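PDB 4QB5: Glyoxalase/bleomycin resistance protein/dioxygenase from Albidiferax ferrireducens T118, which probably acts as a dioxygenase or related enzyme of the vicinal oxygen chelate superfamily, though its substrate and reaction are not established. Local coordinates for residues G30-E35 / Q78-G83; V36-Y41 / Y60-P65; L45-I50 / C98-A103; T111-P116 / Y131-D136. All blocks are in the same frame, centred on the assembly; numbering follows the deposited sequence.

Contact 1. Residues G30-E35 / Q78-G83; sequences GVNDLE and QPATHG
Asn32 turns its side chain to Ala80 through a chi1 of -77°, which sets CG opposite its own carbonyl carbon and beside the backbone N. From there CG lies 3.7 Å from Ala80 CB. The amide reaches along the backbone of Pro79 and Ala80. Ala80 makes the main contact. Its methyl is directed at the 30-35 segment and presses on the peptide that joins Gly30 to Val31. Ala80 CB is 3.4 Å from Gly30 C and 3.5 Å from Val31 N. The two backbones come close here, with Gly30 CA and Ala80 CA 4.8 Å apart. Gly30, having no side chain, lets the Ala80 methyl come this close. A water links the two segments further along. It accepts from Gly30 N at 2.8 Å and donates to Thr81 O at 3.0 Å. The 30-35 segment turns from strand 24-30 into helix 34-46, with Asp33 as N-cap. The 78-83 segment belongs to the loop between the two sheets of the vicinal oxygen chelate fold. Outside the contact, Asn84 of the second subunit bonds to Pro79 O and Thr81 OG1. The chemistry is thus a methyl seated on a peptide with a water bridge beside it, which gives the buried Gly30 N a polar partner.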
loop_
_atom_site.group_PDB
_atom_site.type_symbol
_atom_site.label_atom_id
_atom_site.label_comp_id
_atom_site.label_asym_id
_atom_site.label_seq_id
_atom_site.Cartn_x
_atom_site.Cartn_y
_atom_site.Cartn_z
ATOM N N GLY C 30 -4.982 -1.038 -8.380
ATOM C CA GLY C 30 -5.846 -1.129 -9.546
ATOM C C GLY C 30 -5.267 -1.953 -10.653
ATOM O O GLY C 30 -4.075 -1.930 -10.907
ATOM N N VAL C 31 -6.090 -2.770 -11.290
ATOM C CA VAL C 31 -5.602 -3.545 -12.435
ATOM C C VAL C 31 -6.574 -3.392 -13.609
ATOM O O VAL C 31 -7.751 -3.130 -13.400
ATOM C CB VAL C 31 -5.465 -5.053 -12.063
ATOM C CG1 VAL C 31 -4.554 -5.219 -10.883
ATOM C CG2 VAL C 31 -6.811 -5.696 -11.750
ATOM N N ASN C 32 -6.078 -3.534 -14.832
ATOM C CA ASN C 32 -6.893 -3.358 -16.021
ATOM C C ASN C 32 -7.412 -4.680 -16.565
ATOM O O ASN C 32 -8.367 -4.690 -17.331
ATOM C CB ASN C 32 -6.167 -2.489 -17.068
ATOM C CG ASN C 32 -6.203 -0.946 -16.699
ATOM O OD1 ASN C 32 -5.155 -0.215 -16.741
ATOM N ND2 ASN C 32 -7.408 -0.449 -16.371
ATOM N N ASP C 33 -6.862 -5.787 -16.056
ATOM C CA ASP C 33 -7.337 -7.133 -16.432
ATOM C C ASP C 33 -7.251 -8.069 -15.259
ATOM O O ASP C 33 -6.142 -8.580 -14.906
ATOM C CB ASP C 33 -6.491 -7.661 -17.584
ATOM C CG ASP C 33 -7.060 -8.967 -18.154
ATOM O OD1 ASP C 33 -7.641 -9.776 -17.367
ATOM O OD2 ASP C 33 -6.923 -9.143 -19.365
ATOM N N LEU C 34 -8.397 -8.256 -14.615
ATOM C CA LEU C 34 -8.435 -8.987 -13.388
ATOM C C LEU C 34 -7.884 -10.428 -13.447
ATOM O O LEU C 34 -7.246 -10.892 -12.495
ATOM C CB LEU C 34 -9.823 -9.001 -12.834
ATOM C CG LEU C 34 -10.289 -7.851 -11.993
ATOM C CD1 LEU C 34 -11.798 -7.961 -11.813
ATOM C CD2 LEU C 34 -9.623 -7.775 -10.642
ATOM N N GLU C 35 -8.129 -11.134 -14.559
ATOM C CA GLU C 35 -7.772 -12.526 -14.655
ATOM C C GLU C 35 -6.298 -12.654 -14.909
ATOM O O GLU C 35 -5.650 -13.521 -14.328
ATOM C CB GLU C 35 -8.631 -13.247 -15.758
ATOM C CG GLU C 35 -10.095 -13.321 -15.391
ATOM C CD GLU C 35 -10.363 -14.009 -14.057
ATOM O OE1 GLU C 35 -9.683 -15.006 -13.687
ATOM O OE2 GLU C 35 -11.265 -13.567 -13.345
ATOM N N GLN C 78 -12.757 4.285 -14.609
ATOM C CA GLN C 78 -11.670 4.728 -15.411
ATOM C C GLN C 78 -10.495 3.750 -15.272
ATOM O O GLN C 78 -10.448 2.932 -14.340
ATOM C CB GLN C 78 -11.251 6.149 -14.955
ATOM C CG GLN C 78 -12.341 7.215 -15.007
ATOM C CD GLN C 78 -12.606 7.702 -16.440
ATOM O OE1 GLN C 78 -12.961 6.919 -17.304
ATOM N NE2 GLN C 78 -12.485 9.005 -16.673
ATOM N N PRO C 79 -9.566 3.803 -16.202
ATOM C CA PRO C 79 -8.423 2.872 -16.222
ATOM C C PRO C 79 -7.545 2.936 -14.984
ATOM O O PRO C 79 -7.399 3.995 -14.351
ATOM C CB PRO C 79 -7.590 3.332 -17.408
ATOM C CG PRO C 79 -8.521 4.114 -18.257
ATOM C CD PRO C 79 -9.485 4.769 -17.317
ATOM N N ALA C 80 -6.999 1.794 -14.634
ATOM C CA ALA C 80 -6.176 1.653 -13.471
ATOM C C ALA C 80 -4.903 2.309 -13.798
ATOM O O ALA C 80 -4.456 2.142 -14.908
ATOM C CB ALA C 80 -5.855 0.176 -13.216
ATOM N N THR C 81 -4.272 2.981 -12.836
ATOM C CA THR C 81 -2.956 3.556 -13.092
ATOM C C THR C 81 -2.210 3.317 -11.833
ATOM O O THR C 81 -2.797 3.006 -10.792
ATOM C CB THR C 81 -3.012 5.109 -13.296
ATOM O OG1 THR C 81 -3.718 5.667 -12.202
ATOM C CG2 THR C 81 -3.706 5.462 -14.581
ATOM N N HIS C 82 -0.923 3.498 -11.900
ATOM C CA HIS C 82 -0.120 3.433 -10.702
ATOM C C HIS C 82 0.508 4.805 -10.366
ATOM O O HIS C 82 0.927 5.540 -11.246
ATOM C CB HIS C 82 0.983 2.401 -10.881
ATOM C CG HIS C 82 1.749 2.545 -12.154
ATOM N ND1 HIS C 82 2.921 3.273 -12.230
ATOM C CD2 HIS C 82 1.531 2.053 -13.405
ATOM C CE1 HIS C 82 3.379 3.249 -13.475
ATOM N NE2 HIS C 82 2.560 2.512 -14.203
ATOM N N GLY C 83 0.594 5.110 -9.079
ATOM C CA GLY C 83 0.987 6.433 -8.626
ATOM C C GLY C 83 2.516 6.581 -8.618
ATOM O O GLY C 83 3.216 5.702 -8.153
HETATM O O HOH W 1 -3.133 0.998 -8.613
#

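Contact 2. Residues V36-Y41 / Y60-P65; sequences VSKKFY and YFYRSP
The Lys38 and Tyr60 side chains cross at about a right angle, with Lys38 CD over one face of the ring. This CD sits 3.6 Å from the Tyr60 ring centroid, 18° off the normal, which is a CH-pi contact. CE continues over the rim, and Lys38 CE is 3.3 Å from Tyr60 CE1. The chain runs extended as far as CE and then bends at chi4 (-69°), carrying NZ to a salt bridge with Asp42. The methylenes therefore serve the ring while the charge is held by a carboxylate of the same helix. Tyr60 OH bonds to Glu35 OE2. Helix 36-41 packs here on strand 60-64 of the first four-stranded sheet of this alpha/beta vicinal oxygen chelate fold. The two segments run nearly parallel, with axes 10.1 Å apart. Tyr62 comes to the helix hydroxyl first. Tyr62 OH lies 3.4 Å from Tyr41 CB and 3.3 Å from Lys38 O. Its hydrogen bond goes to Asp42 OD1, so the Asp42 carboxylate holds both Lys38 and Tyr62. Tyr41 CB also meets Tyr62 CZ, at 3.6 Å, and approaches that ring obliquely. Beyond CB the Tyr41 ring turns away from the strand, and its OH bonds to Asp134. One face of the Tyr41 ring takes Phe40 CD2, 3.7 Å above its centre, and Phe69 meets the same ring with the planes at about 55°.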
loop_
_atom_site.group_PDB
_atom_site.type_symbol
_atom_site.label_atom_id
_atom_site.label_comp_id
_atom_site.label_asym_id
_atom_site.label_seq_id
_atom_site.Cartn_x
_atom_site.Cartn_y
_atom_site.Cartn_z
ATOM N N VAL C 36 -5.762 -11.814 -15.782
ATOM C CA VAL C 36 -4.318 -11.694 -15.949
ATOM C C VAL C 36 -3.622 -11.384 -14.589
ATOM O O VAL C 36 -2.631 -12.032 -14.247
ATOM C CB VAL C 36 -3.938 -10.673 -17.034
ATOM C CG1 VAL C 36 -2.455 -10.299 -16.957
ATOM C CG2 VAL C 36 -4.237 -11.243 -18.441
ATOM N N SER C 37 -4.155 -10.440 -13.807
ATOM C CA SER C 37 -3.515 -10.070 -12.539
ATOM C C SER C 37 -3.675 -11.157 -11.480
ATOM O O SER C 37 -2.813 -11.327 -10.687
ATOM C CB SER C 37 -4.081 -8.715 -12.031
ATOM O OG SER C 37 -3.656 -7.671 -12.924
ATOM N N LYS C 38 -4.821 -11.827 -11.437
ATOM C CA LYS C 38 -5.048 -12.954 -10.554
ATOM C C LYS C 38 -3.982 -14.044 -10.775
ATOM O O LYS C 38 -3.429 -14.615 -9.831
ATOM C CB LYS C 38 -6.421 -13.550 -10.758
ATOM C CG LYS C 38 -6.674 -14.691 -9.793
ATOM C CD LYS C 38 -7.959 -15.391 -10.098
ATOM C CE LYS C 38 -8.336 -16.281 -8.949
ATOM N NZ LYS C 38 -7.427 -17.424 -8.828
ATOM N N LYS C 39 -3.670 -14.303 -12.023
ATOM C CA LYS C 39 -2.731 -15.356 -12.326
ATOM C C LYS C 39 -1.316 -14.936 -11.900
ATOM O O LYS C 39 -0.573 -15.731 -11.312
ATOM C CB LYS C 39 -2.821 -15.703 -13.789
ATOM C CG LYS C 39 -1.818 -16.766 -14.197
ATOM C CD LYS C 39 -2.054 -17.192 -15.656
ATOM C CE LYS C 39 -0.720 -17.374 -16.356
ATOM N NZ LYS C 39 0.075 -16.110 -16.243
ATOM N N PHE C 40 -0.946 -13.695 -12.173
ATOM C CA PHE C 40 0.316 -13.140 -11.614
ATOM C C PHE C 40 0.411 -13.225 -10.079
ATOM O O PHE C 40 1.387 -13.806 -9.555
ATOM C CB PHE C 40 0.488 -11.704 -12.130
ATOM C CG PHE C 40 1.669 -11.002 -11.588
ATOM C CD1 PHE C 40 2.898 -11.145 -12.179
ATOM C CD2 PHE C 40 1.566 -10.185 -10.507
ATOM C CE1 PHE C 40 4.000 -10.459 -11.692
ATOM C CE2 PHE C 40 2.658 -9.496 -10.012
ATOM C CZ PHE C 40 3.889 -9.636 -10.596
ATOM N N TYR C 41 -0.592 -12.697 -9.368
ATOM C CA TYR C 41 -0.533 -12.627 -7.879
ATOM C C TYR C 41 -0.658 -14.008 -7.211
ATOM O O TYR C 41 -0.021 -14.243 -6.197
ATOM C CB TYR C 41 -1.488 -11.566 -7.267
ATOM C CG TYR C 41 -0.956 -10.182 -7.455
ATOM C CD1 TYR C 41 0.077 -9.718 -6.643
ATOM C CD2 TYR C 41 -1.468 -9.296 -8.439
ATOM C CE1 TYR C 41 0.614 -8.476 -6.817
ATOM C CE2 TYR C 41 -0.958 -8.001 -8.571
ATOM C CZ TYR C 41 0.081 -7.607 -7.786
ATOM O OH TYR C 41 0.645 -6.340 -7.926
ATOM N N TYR C 60 -10.181 -9.404 -6.554
ATOM C CA TYR C 60 -9.711 -10.588 -5.899
ATOM C C TYR C 60 -8.925 -10.199 -4.664
ATOM O O TYR C 60 -8.044 -9.300 -4.731
ATOM C CB TYR C 60 -8.824 -11.407 -6.839
ATOM C CG TYR C 60 -9.578 -12.198 -7.895
ATOM C CD1 TYR C 60 -10.142 -13.446 -7.606
ATOM C CD2 TYR C 60 -9.684 -11.721 -9.189
ATOM C CE1 TYR C 60 -10.827 -14.166 -8.591
ATOM C CE2 TYR C 60 -10.374 -12.418 -10.157
ATOM C CZ TYR C 60 -10.939 -13.638 -9.856
ATOM O OH TYR C 60 -11.570 -14.277 -10.890
ATOM N N PHE C 61 -9.175 -10.940 -3.588
ATOM C CA PHE C 61 -8.576 -10.709 -2.273
ATOM C C PHE C 61 -7.668 -11.838 -1.881
ATOM O O PHE C 61 -7.968 -13.035 -2.143
ATOM C CB PHE C 61 -9.664 -10.579 -1.200
ATOM C CG PHE C 61 -10.372 -9.271 -1.244
ATOM C CD1 PHE C 61 -9.756 -8.141 -0.751
ATOM C CD2 PHE C 61 -11.622 -9.161 -1.787
ATOM C CE1 PHE C 61 -10.397 -6.917 -0.785
ATOM C CE2 PHE C 61 -12.272 -7.924 -1.843
ATOM C CZ PHE C 61 -11.672 -6.814 -1.340
ATOM N N TYR C 62 -6.564 -11.449 -1.254
ATOM C CA TYR C 62 -5.504 -12.351 -0.803
ATOM C C TYR C 62 -5.338 -12.084 0.692
ATOM O O TYR C 62 -4.711 -11.092 1.122
ATOM C CB TYR C 62 -4.179 -12.008 -1.532
ATOM C CG TYR C 62 -4.238 -12.316 -2.996
ATOM C CD1 TYR C 62 -4.834 -11.455 -3.882
ATOM C CD2 TYR C 62 -3.704 -13.513 -3.501
ATOM C CE1 TYR C 62 -4.893 -11.739 -5.231
ATOM C CE2 TYR C 62 -3.790 -13.810 -4.831
ATOM C CZ TYR C 62 -4.402 -12.943 -5.692
ATOM O OH TYR C 62 -4.415 -13.292 -7.021
ATOM N N ARG C 63 -5.977 -12.913 1.479
ATOM C CA ARG C 63 -6.103 -12.684 2.901
ATOM C C ARG C 63 -5.056 -13.482 3.657
ATOM O O ARG C 63 -4.672 -14.571 3.244
ATOM C CB ARG C 63 -7.513 -13.058 3.350
ATOM C CG ARG C 63 -8.614 -12.250 2.659
ATOM C CD ARG C 63 -10.012 -12.443 3.290
ATOM N NE ARG C 63 -11.074 -11.628 2.651
ATOM C CZ ARG C 63 -11.804 -11.983 1.585
ATOM N NH1 ARG C 63 -11.632 -13.161 0.987
ATOM N NH2 ARG C 63 -12.727 -11.143 1.101
ATOM N N SER C 64 -4.570 -12.917 4.747
ATOM C CA SER C 64 -3.776 -13.662 5.739
ATOM C C SER C 64 -4.282 -13.282 7.118
ATOM O O SER C 64 -5.153 -12.446 7.254
ATOM C CB SER C 64 -2.271 -13.323 5.680
ATOM O OG SER C 64 -2.023 -12.001 6.192
ATOM N N PRO C 65 -3.715 -13.905 8.158
ATOM C CA PRO C 65 -4.075 -13.483 9.492
ATOM C C PRO C 65 -3.630 -12.065 9.869
ATOM O O PRO C 65 -4.177 -11.506 10.806
ATOM C CB PRO C 65 -3.397 -14.534 10.374
ATOM C CG PRO C 65 -3.421 -15.763 9.532
ATOM C CD PRO C 65 -3.154 -15.273 8.143
#

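Contact 3. Residues L45-I50 / C98-A103; sequences LGTLGI and CDAFHA
A Schellman motif closes helix 34-46 just where Thr47 and Leu48 pack against Phe101 of helix 95-107. Gly49, with positive phi, is its C-prime residue. Leu45 O takes two backbone donors from opposite faces of its plane, Leu48 N at 2.9 Å and Ile50 N at 3.1 Å. Thr47 is the closest point of approach. Its OG1 lies 3.5 Å from Phe101 CA and near the plane of the ring, at the edge. Its methyl CG2 reaches Ala100 O at 3.6 Å. A chi1 of 64° puts OG1 between the backbone N and the carbonyl carbon, and the hydroxyl bonds to Leu44 O of helix 34-46. Leu48 CD1 meets Phe101 CD1 at 3.9 Å and comes to the ring obliquely. Leu45 CD2 stands more loosely at the ring edge, 4.4 Å from Phe101 CE1. Phe90, on strand 87-91, touches Leu45, Leu48 and Phe101 alike and so packs beside all three. With the hydroxyl bonded to Leu44 O, what Thr47, Leu48 and Leu45 offer helix 95-107 is chiefly van der Waals contact.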
loop_
_atom_site.group_PDB
_atom_site.type_symbol
_atom_site.label_atom_id
_atom_site.label_comp_id
_atom_site.label_asym_id
_atom_site.label_seq_id
_atom_site.Cartn_x
_atom_site.Cartn_y
_atom_site.Cartn_z
ATOM N N LEU C 45 2.382 -14.389 -4.873
ATOM C CA LEU C 45 2.165 -14.448 -3.460
ATOM C C LEU C 45 2.117 -15.881 -2.949
ATOM O O LEU C 45 2.350 -16.095 -1.760
ATOM C CB LEU C 45 0.934 -13.661 -3.059
ATOM C CG LEU C 45 0.918 -12.168 -3.508
ATOM C CD1 LEU C 45 -0.367 -11.514 -3.129
ATOM C CD2 LEU C 45 2.097 -11.485 -2.849
ATOM N N GLY C 46 1.803 -16.849 -3.813
ATOM C CA GLY C 46 1.923 -18.273 -3.424
ATOM C C GLY C 46 3.334 -18.583 -2.890
ATOM O O GLY C 46 3.500 -19.436 -2.017
ATOM N N THR C 47 4.357 -17.914 -3.404
ATOM C CA THR C 47 5.722 -18.211 -2.975
ATOM C C THR C 47 5.921 -17.787 -1.508
ATOM O O THR C 47 6.835 -18.281 -0.837
ATOM C CB THR C 47 6.819 -17.482 -3.765
ATOM O OG1 THR C 47 6.695 -16.042 -3.557
ATOM C CG2 THR C 47 6.806 -17.846 -5.221
ATOM N N LEU C 48 5.087 -16.864 -1.041
ATOM C CA LEU C 48 5.099 -16.423 0.361
ATOM C C LEU C 48 4.042 -17.112 1.161
ATOM O O LEU C 48 3.800 -16.771 2.320
ATOM C CB LEU C 48 4.871 -14.890 0.436
ATOM C CG LEU C 48 5.773 -14.054 -0.432
ATOM C CD1 LEU C 48 5.581 -12.565 -0.284
ATOM C CD2 LEU C 48 7.213 -14.363 -0.143
ATOM N N GLY C 49 3.412 -18.120 0.581
ATOM C CA GLY C 49 2.427 -18.913 1.308
ATOM C C GLY C 49 1.037 -18.254 1.416
ATOM O O GLY C 49 0.217 -18.647 2.230
ATOM N N ILE C 50 0.758 -17.294 0.561
ATOM C CA ILE C 50 -0.495 -16.572 0.528
ATOM C C ILE C 50 -1.333 -17.187 -0.598
ATOM O O ILE C 50 -0.848 -17.177 -1.761
ATOM C CB ILE C 50 -0.197 -15.089 0.335
ATOM C CG1 ILE C 50 0.482 -14.586 1.599
ATOM C CG2 ILE C 50 -1.446 -14.246 0.048
ATOM C CD1 ILE C 50 1.089 -13.224 1.428
ATOM N N CYS C 98 12.342 -14.164 -1.224
ATOM C CA CYS C 98 12.393 -12.972 -2.041
ATOM C C CYS C 98 12.826 -13.345 -3.454
ATOM O O CYS C 98 12.279 -12.803 -4.404
ATOM C CB CYS C 98 13.377 -11.897 -1.521
ATOM S SG CYS C 98 12.983 -11.229 0.095
ATOM N N ASP C 99 13.798 -14.245 -3.609
ATOM C CA ASP C 99 14.211 -14.604 -4.959
ATOM C C ASP C 99 13.118 -15.446 -5.658
ATOM O O ASP C 99 12.986 -15.358 -6.838
ATOM C CB ASP C 99 15.477 -15.421 -4.971
ATOM C CG ASP C 99 16.728 -14.571 -4.691
ATOM O OD1 ASP C 99 16.698 -13.318 -4.676
ATOM O OD2 ASP C 99 17.720 -15.218 -4.447
ATOM N N ALA C 100 12.456 -16.326 -4.937
ATOM C CA ALA C 100 11.326 -17.145 -5.529
ATOM C C ALA C 100 10.163 -16.278 -5.992
ATOM O O ALA C 100 9.571 -16.475 -7.041
ATOM C CB ALA C 100 10.836 -18.077 -4.430
ATOM N N PHE C 101 9.854 -15.260 -5.193
ATOM C CA PHE C 101 8.905 -14.203 -5.575
ATOM C C PHE C 101 9.278 -13.511 -6.878
ATOM O O PHE C 101 8.464 -13.397 -7.777
ATOM C CB PHE C 101 8.945 -13.197 -4.401
ATOM C CG PHE C 101 8.159 -11.941 -4.555
ATOM C CD1 PHE C 101 6.947 -11.815 -3.876
ATOM C CD2 PHE C 101 8.729 -10.807 -5.110
ATOM C CE1 PHE C 101 6.259 -10.605 -3.869
ATOM C CE2 PHE C 101 8.041 -9.580 -5.114
ATOM C CZ PHE C 101 6.812 -9.482 -4.480
ATOM N N HIS C 102 10.519 -13.055 -6.947
ATOM C CA HIS C 102 11.032 -12.381 -8.100
ATOM C C HIS C 102 10.929 -13.290 -9.326
ATOM O O HIS C 102 10.436 -12.870 -10.364
ATOM C CB HIS C 102 12.467 -11.885 -7.876
ATOM C CG HIS C 102 12.999 -11.087 -9.016
ATOM N ND1 HIS C 102 12.938 -9.707 -9.065
ATOM C CD2 HIS C 102 13.609 -11.469 -10.152
ATOM C CE1 HIS C 102 13.462 -9.280 -10.193
ATOM N NE2 HIS C 102 13.884 -10.331 -10.868
ATOM N N ALA C 103 11.371 -14.540 -9.188
ATOM C CA ALA C 103 11.271 -15.487 -10.284
ATOM C C ALA C 103 9.815 -15.729 -10.721
ATOM O O ALA C 103 9.535 -15.799 -11.911
ATOM C CB ALA C 103 11.966 -16.832 -9.910
#

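Contact 4. Residues T111-P116 / Y131-D136; sequences TTCEEP and YLRDPD
Thr111 and Arg133 form a hydrogen-bonded antiparallel pair in the beta hairpin of strands 111-120 and 127-133. Thr111 N donates to Arg133 O at 2.9 Å. Arg133 N returns a bond of 2.8 Å to Thr111 O. The same Thr111 O has a CA-H...O contact with Leu132 CA at 3.3 Å. The two paired side chains share a face of the sheet, where Thr111 OG1 lies 3.5 Å from Arg133 CB. Beyond the pair the strands part, and Cys113 fills the angle between them. A chi1 of -74° sets Cys113 SG beside its backbone N and turns it to Tyr131 CB, 3.8 Å away. The sulfur also approaches Leu132 C and, obliquely, the Arg133 guanidinium. Three waters form the next shell. One joins Thr111 OG1 to Asp134 O. Another accepts from Arg133 NH1 at the edge of the guanidinium, in its plane, and donates to Glu114 OE1, whose side chain is poorly ordered. The third ties Tyr131 N to Glu115 O, just after a cis peptide. The strand is backed on the Leu132 side by Phe101, His102 and Ile106 of helix 95-107. Past Arg133 the chain makes an Asx turn: Asp136 N donates to Asp134 OD1 at 2.8 Å and meets it from above the carboxylate plane, about 50° out of it.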
loop_
_atom_site.group_PDB
_atom_site.type_symbol
_atom_site.label_atom_id
_atom_site.label_comp_id
_atom_site.label_asym_id
_atom_site.label_seq_id
_atom_site.Cartn_x
_atom_site.Cartn_y
_atom_site.Cartn_z
ATOM N N THR C 111 7.707 -7.486 -14.730
ATOM C CA THR C 111 8.999 -7.088 -15.259
ATOM C C THR C 111 9.891 -6.692 -14.064
ATOM O O THR C 111 9.410 -6.303 -12.990
ATOM C CB THR C 111 8.844 -5.923 -16.201
ATOM O OG1 THR C 111 8.174 -4.902 -15.503
ATOM C CG2 THR C 111 8.002 -6.301 -17.445
ATOM N N THR C 112 11.186 -6.879 -14.193
ATOM C CA THR C 112 12.073 -6.570 -13.085
ATOM C C THR C 112 12.266 -5.064 -13.154
ATOM O O THR C 112 11.867 -4.447 -14.104
ATOM C CB THR C 112 13.415 -7.290 -13.173
ATOM O OG1 THR C 112 14.076 -7.153 -11.889
ATOM C CG2 THR C 112 14.250 -6.700 -14.308
ATOM N N CYS C 113 12.812 -4.483 -12.120
ATOM C CA CYS C 113 13.066 -3.070 -12.055
ATOM C C CYS C 113 14.585 -2.951 -12.167
ATOM O O CYS C 113 15.246 -3.697 -12.889
ATOM C CB CYS C 113 12.669 -2.560 -10.673
ATOM S SG CYS C 113 10.909 -2.413 -10.305
ATOM N N GLU C 114 15.142 -2.022 -11.399
ATOM C CA GLU C 114 16.496 -2.148 -10.906
ATOM C C GLU C 114 16.460 -1.591 -9.452
ATOM O O GLU C 114 15.455 -0.924 -9.008
ATOM C CB GLU C 114 17.479 -1.418 -11.847
ATOM C CG GLU C 114 16.956 -1.136 -13.269
ATOM C CD GLU C 114 15.979 0.046 -13.356
ATOM O OE1 GLU C 114 14.740 -0.149 -13.545
ATOM O OE2 GLU C 114 16.467 1.195 -13.240
ATOM N N GLU C 115 17.475 -1.921 -8.657
ATOM C CA GLU C 115 18.512 -2.892 -8.992
ATOM C C GLU C 115 17.959 -4.334 -9.003
ATOM O O GLU C 115 16.836 -4.597 -8.545
ATOM C CB GLU C 115 19.620 -2.816 -7.936
ATOM C CG GLU C 115 21.030 -2.645 -8.462
ATOM C CD GLU C 115 21.315 -1.232 -8.906
ATOM O OE1 GLU C 115 22.121 -1.073 -9.840
ATOM O OE2 GLU C 115 20.749 -0.288 -8.315
ATOM N N PRO C 116 18.762 -5.279 -9.485
ATOM C CA PRO C 116 18.386 -6.662 -9.258
ATOM C C PRO C 116 18.256 -7.032 -7.758
ATOM O O PRO C 116 18.691 -6.269 -6.882
ATOM C CB PRO C 116 19.525 -7.430 -9.934
ATOM C CG PRO C 116 20.677 -6.455 -9.959
ATOM C CD PRO C 116 19.988 -5.182 -10.295
ATOM N N TYR C 131 12.640 -6.359 -6.292
ATOM C CA TYR C 131 11.681 -5.455 -6.898
ATOM C C TYR C 131 11.110 -5.919 -8.213
ATOM O O TYR C 131 11.819 -6.445 -9.025
ATOM C CB TYR C 131 12.295 -4.069 -7.126
ATOM C CG TYR C 131 12.464 -3.190 -5.864
ATOM C CD1 TYR C 131 11.452 -2.337 -5.425
ATOM C CD2 TYR C 131 13.646 -3.209 -5.150
ATOM C CE1 TYR C 131 11.609 -1.517 -4.304
ATOM C CE2 TYR C 131 13.826 -2.412 -4.014
ATOM C CZ TYR C 131 12.805 -1.577 -3.590
ATOM O OH TYR C 131 13.028 -0.768 -2.487
ATOM N N LEU C 132 9.826 -5.647 -8.443
ATOM C CA LEU C 132 9.139 -5.938 -9.722
ATOM C C LEU C 132 8.122 -4.862 -10.042
ATOM O O LEU C 132 7.704 -4.118 -9.157
ATOM C CB LEU C 132 8.256 -7.209 -9.620
ATOM C CG LEU C 132 8.934 -8.529 -9.413
ATOM C CD1 LEU C 132 7.893 -9.538 -8.940
ATOM C CD2 LEU C 132 9.623 -8.981 -10.716
ATOM N N ARG C 133 7.686 -4.838 -11.285
ATOM C CA ARG C 133 6.409 -4.209 -11.653
ATOM C C ARG C 133 5.487 -5.342 -12.027
ATOM O O ARG C 133 5.896 -6.223 -12.815
ATOM C CB ARG C 133 6.562 -3.243 -12.853
ATOM C CG ARG C 133 7.411 -2.042 -12.458
ATOM C CD ARG C 133 7.436 -0.926 -13.462
ATOM N NE ARG C 133 7.465 0.358 -12.742
ATOM C CZ ARG C 133 8.542 0.977 -12.288
ATOM N NH1 ARG C 133 9.794 0.476 -12.470
ATOM N NH2 ARG C 133 8.364 2.155 -11.692
ATOM N N ASP C 134 4.255 -5.252 -11.566
ATOM C CA ASP C 134 3.211 -6.167 -11.968
ATOM C C ASP C 134 2.798 -5.841 -13.440
ATOM O O ASP C 134 3.341 -4.923 -14.073
ATOM C CB ASP C 134 2.079 -6.226 -10.909
ATOM C CG ASP C 134 1.063 -5.085 -11.006
ATOM O OD1 ASP C 134 1.149 -4.207 -11.909
ATOM O OD2 ASP C 134 0.121 -5.068 -10.134
ATOM N N PRO C 135 1.908 -6.630 -13.993
ATOM C CA PRO C 135 1.502 -6.455 -15.387
ATOM C C PRO C 135 0.918 -5.104 -15.658
ATOM O O PRO C 135 0.983 -4.691 -16.774
ATOM C CB PRO C 135 0.433 -7.550 -15.595
ATOM C CG PRO C 135 0.845 -8.619 -14.630
ATOM C CD PRO C 135 1.369 -7.870 -13.409
ATOM N N ASP C 136 0.402 -4.412 -14.637
ATOM C CA ASP C 136 -0.138 -3.038 -14.795
ATOM C C ASP C 136 0.863 -1.928 -14.498
ATOM O O ASP C 136 0.507 -0.794 -14.595
ATOM C CB ASP C 136 -1.370 -2.879 -13.906
ATOM C CG ASP C 136 -2.533 -3.736 -14.393
ATOM O OD1 ASP C 136 -3.328 -3.261 -15.242
ATOM O OD2 ASP C 136 -2.622 -4.907 -13.997
HETATM O O HOH W 2 5.391 -4.835 -15.900
HETATM O O HOH W 3 12.415 0.648 -12.325
HETATM O O HOH W 4 14.942 -6.274 -7.642
#

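Helix 34-46 runs through contacts 1, 2 and 3, from its N-cap to its Schellman end, and the centres of contacts 1 and 3 are 22 Å apart. Contact 2 lies between them and touches contact 3 where Tyr62 CD2 meets Leu45 CD1 at 3.9 Å. Contact 4, in the sheet of strands 111-120 and 127-133, reaches all three; contact 2 uses that of strand 59-64. Asn32 N bonds to Asp136 OD1 at 2.8 Å, joining contacts 1 and 4. Phe40 CG packs on Pro135 CD at 3.6 Å, joining 2 and 4, and Phe101 CE2 on Leu132 CD1 at 3.8 Å, joining 3 and 4. The four span both sheets, though none can be assigned to a catalytic site.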